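Local coordinates for protein yopT (Bacillus subtilis, PDB 2DLB) that is of unknown function, is encoded by the SPbeta prophage and assembles as a homodimer, at residues L37-V43 with N54-M60. Sequence-based numbering, arbitrary orientation. Where two conformers were deposited one is given.
Sequences LLLSKEV and NFKLSDM
Met60, a selenomethionine, has CG anti to its backbone N (chi1 176°) and a fully extended chain that brings SE against the turn, 3.7 Å from Leu37 CB. In Leu57 CG is likewise anti to the backbone N (chi1 -177°), and the second torsion, in the plus-sixty range, then brings CD2 to 3.4 Å from the carbonyl O of Ser40 and beside that residue's OG. Leu37 to Ser40 form a type I turn closed by Ser40 N on Leu37 O, and one water bridges this turn to the strand, donating to Leu38 O and accepting from Met60 N. Beyond it the backbones pair directly: Leu57 N gives a nearly straight bond (174°) to Lys41 O at 3.0 Å, arriving well above the carbonyl plane, and Val43 and Phe55 exchange two bonds, the shorter from Phe55 N to Val43 O at 2.8 Å. Val43 CG1 packs on Phe55 CB at 4.1 Å, while on the other face Glu42 runs out extended over Asn54 CB. Ser40 OG is hydrogen-bonded to Leu46 O of the second subunit, and both segments also pair with a strand of that chain. This is the open end of an antiparallel beta hairpin, strands 42-46 and 52-69, built into a sheet that continues across the homodimer interface.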
loop_
_atom_site.group_PDB
_atom_site.type_symbol
_atom_site.label_atom_id
_atom_site.label_comp_id
_atom_site.label_asym_id
_atom_site.label_seq_id
_atom_site.Cartn_x
_atom_site.Cartn_y
_atom_site.Cartn_z
ATOM N N LEU A 37 -1.049 -4.795 -10.689
ATOM C CA LEU A 37 -0.701 -5.001 -9.298
ATOM C C LEU A 37 -1.829 -5.648 -8.494
ATOM O O LEU A 37 -1.585 -6.049 -7.366
ATOM C CB LEU A 37 -0.390 -3.681 -8.584
ATOM C CG LEU A 37 0.790 -2.878 -9.130
ATOM C CD1 LEU A 37 0.897 -1.519 -8.449
ATOM C CD2 LEU A 37 2.069 -3.717 -9.010
ATOM N N LEU A 38 -3.048 -5.706 -9.045
ATOM C CA LEU A 38 -4.229 -6.018 -8.281
ATOM C C LEU A 38 -4.123 -7.326 -7.498
ATOM O O LEU A 38 -4.692 -7.394 -6.417
ATOM C CB LEU A 38 -5.477 -6.062 -9.170
ATOM C CG LEU A 38 -5.964 -4.749 -9.720
ATOM C CD1 LEU A 38 -7.138 -5.048 -10.657
ATOM C CD2 LEU A 38 -6.429 -3.789 -8.643
ATOM N N LEU A 39 -3.447 -8.322 -8.078
ATOM C CA LEU A 39 -3.416 -9.635 -7.449
ATOM C C LEU A 39 -2.129 -9.882 -6.676
ATOM O O LEU A 39 -1.878 -10.983 -6.240
ATOM C CB LEU A 39 -3.632 -10.736 -8.484
ATOM C CG LEU A 39 -4.939 -10.632 -9.270
ATOM C CD1 LEU A 39 -4.998 -11.799 -10.255
ATOM C CD2 LEU A 39 -6.157 -10.600 -8.346
ATOM N N SER A 40 -1.313 -8.848 -6.473
ATOM C CA SER A 40 -0.090 -9.003 -5.704
ATOM C C SER A 40 -0.395 -9.580 -4.325
ATOM O O SER A 40 -1.328 -9.169 -3.644
ATOM C CB SER A 40 0.602 -7.654 -5.579
ATOM O OG SER A 40 1.670 -7.689 -4.682
ATOM N N LYS A 41 0.444 -10.532 -3.890
ATOM C CA LYS A 41 0.248 -11.222 -2.629
ATOM C C LYS A 41 0.995 -10.591 -1.461
ATOM O O LYS A 41 0.759 -10.984 -0.309
ATOM C CB LYS A 41 0.697 -12.694 -2.769
ATOM C CG LYS A 41 -0.093 -13.426 -3.831
ATOM C CD LYS A 41 -1.532 -13.692 -3.488
ATOM C CE LYS A 41 -2.105 -14.734 -4.429
ATOM N NZ LYS A 41 -3.570 -14.744 -4.533
ATOM N N GLU A 42 1.916 -9.689 -1.743
ATOM C CA GLU A 42 2.809 -9.149 -0.694
ATOM C C GLU A 42 3.186 -7.736 -1.025
ATOM O O GLU A 42 3.563 -7.422 -2.167
ATOM C CB GLU A 42 4.063 -10.030 -0.569
ATOM C CG GLU A 42 4.999 -9.679 0.611
ATOM C CD GLU A 42 6.086 -10.714 0.774
ATOM O OE1 GLU A 42 6.814 -10.996 -0.175
ATOM O OE2 GLU A 42 6.200 -11.313 1.844
ATOM N N VAL A 43 3.098 -6.864 -0.038
ATOM C CA VAL A 43 3.485 -5.466 -0.118
ATOM C C VAL A 43 4.583 -5.212 0.910
ATOM O O VAL A 43 4.597 -5.776 1.989
ATOM C CB VAL A 43 2.268 -4.544 0.097
ATOM C CG1 VAL A 43 1.618 -4.715 1.468
ATOM C CG2 VAL A 43 2.632 -3.077 -0.177
ATOM N N ASN A 54 7.674 -6.456 5.184
ATOM C CA ASN A 54 6.768 -7.118 4.267
ATOM C C ASN A 54 5.495 -7.573 4.951
ATOM O O ASN A 54 5.507 -8.004 6.122
ATOM C CB ASN A 54 7.443 -8.372 3.689
ATOM C CG ASN A 54 8.762 -8.071 3.044
ATOM O OD1 ASN A 54 8.990 -7.038 2.467
ATOM N ND2 ASN A 54 9.675 -8.970 3.272
ATOM N N PHE A 55 4.392 -7.467 4.252
ATOM C CA PHE A 55 3.082 -7.854 4.730
ATOM C C PHE A 55 2.306 -8.667 3.692
ATOM O O PHE A 55 2.414 -8.402 2.486
ATOM C CB PHE A 55 2.191 -6.643 5.029
ATOM C CG PHE A 55 2.770 -5.687 6.043
ATOM C CD1 PHE A 55 2.501 -5.912 7.384
ATOM C CD2 PHE A 55 3.544 -4.617 5.653
ATOM C CE1 PHE A 55 3.039 -5.071 8.306
ATOM C CE2 PHE A 55 4.077 -3.778 6.610
ATOM C CZ PHE A 55 3.801 -4.013 7.925
ATOM N N LYS A 56 1.511 -9.617 4.177
ATOM C CA LYS A 56 0.543 -10.283 3.344
ATOM C C LYS A 56 -0.507 -9.258 2.878
ATOM O O LYS A 56 -1.121 -8.598 3.706
ATOM C CB LYS A 56 -0.129 -11.447 4.071
ATOM C CG LYS A 56 -1.204 -12.140 3.263
ATOM C CD LYS A 56 -1.849 -13.308 4.009
ATOM C CE LYS A 56 -3.006 -13.890 3.172
ATOM N NZ LYS A 56 -3.545 -15.124 3.796
ATOM N N LEU A 57 -0.723 -9.210 1.567
ATOM C CA LEU A 57 -1.717 -8.348 0.945
ATOM C C LEU A 57 -2.902 -9.179 0.504
ATOM O O LEU A 57 -2.701 -10.110 -0.305
ATOM C CB LEU A 57 -1.077 -7.651 -0.256
ATOM C CG LEU A 57 -1.874 -6.647 -1.019
ATOM C CD1 LEU A 57 -2.312 -5.491 -0.116
ATOM C CD2 LEU A 57 -1.048 -6.135 -2.198
ATOM N N SER A 58 -4.071 -8.872 1.049
ATOM C CA SER A 58 -5.343 -9.534 0.859
ATOM C C SER A 58 -6.196 -8.970 -0.270
ATOM O O SER A 58 -6.999 -9.695 -0.883
ATOM C CB SER A 58 -6.175 -9.450 2.162
ATOM O OG SER A 58 -6.075 -8.172 2.765
ATOM N N ASP A 59 -6.076 -7.684 -0.518
ATOM C CA ASP A 59 -6.913 -6.963 -1.463
ATOM C C ASP A 59 -6.273 -5.697 -1.872
ATOM O O ASP A 59 -5.571 -5.128 -1.054
ATOM C CB ASP A 59 -8.308 -6.598 -0.836
ATOM C CG ASP A 59 -9.237 -5.979 -1.854
ATOM O OD1 ASP A 59 -9.322 -6.580 -2.947
ATOM O OD2 ASP A 59 -9.876 -4.930 -1.628
HETATM N N MSE A 60 -6.538 -5.257 -3.089
HETATM C CA MSE A 60 -6.119 -3.957 -3.554
HETATM C C MSE A 60 -7.150 -3.329 -4.479
HETATM O O MSE A 60 -7.663 -4.067 -5.312
HETATM C CB MSE A 60 -4.827 -4.051 -4.398
HETATM C CG MSE A 60 -4.484 -2.646 -4.936
HETATM SE SE MSE A 60 -3.029 -2.966 -6.053
HETATM C CE MSE A 60 -2.988 -1.193 -6.758
HETATM O O HOH W 1 -7.166 -7.163 -5.423
#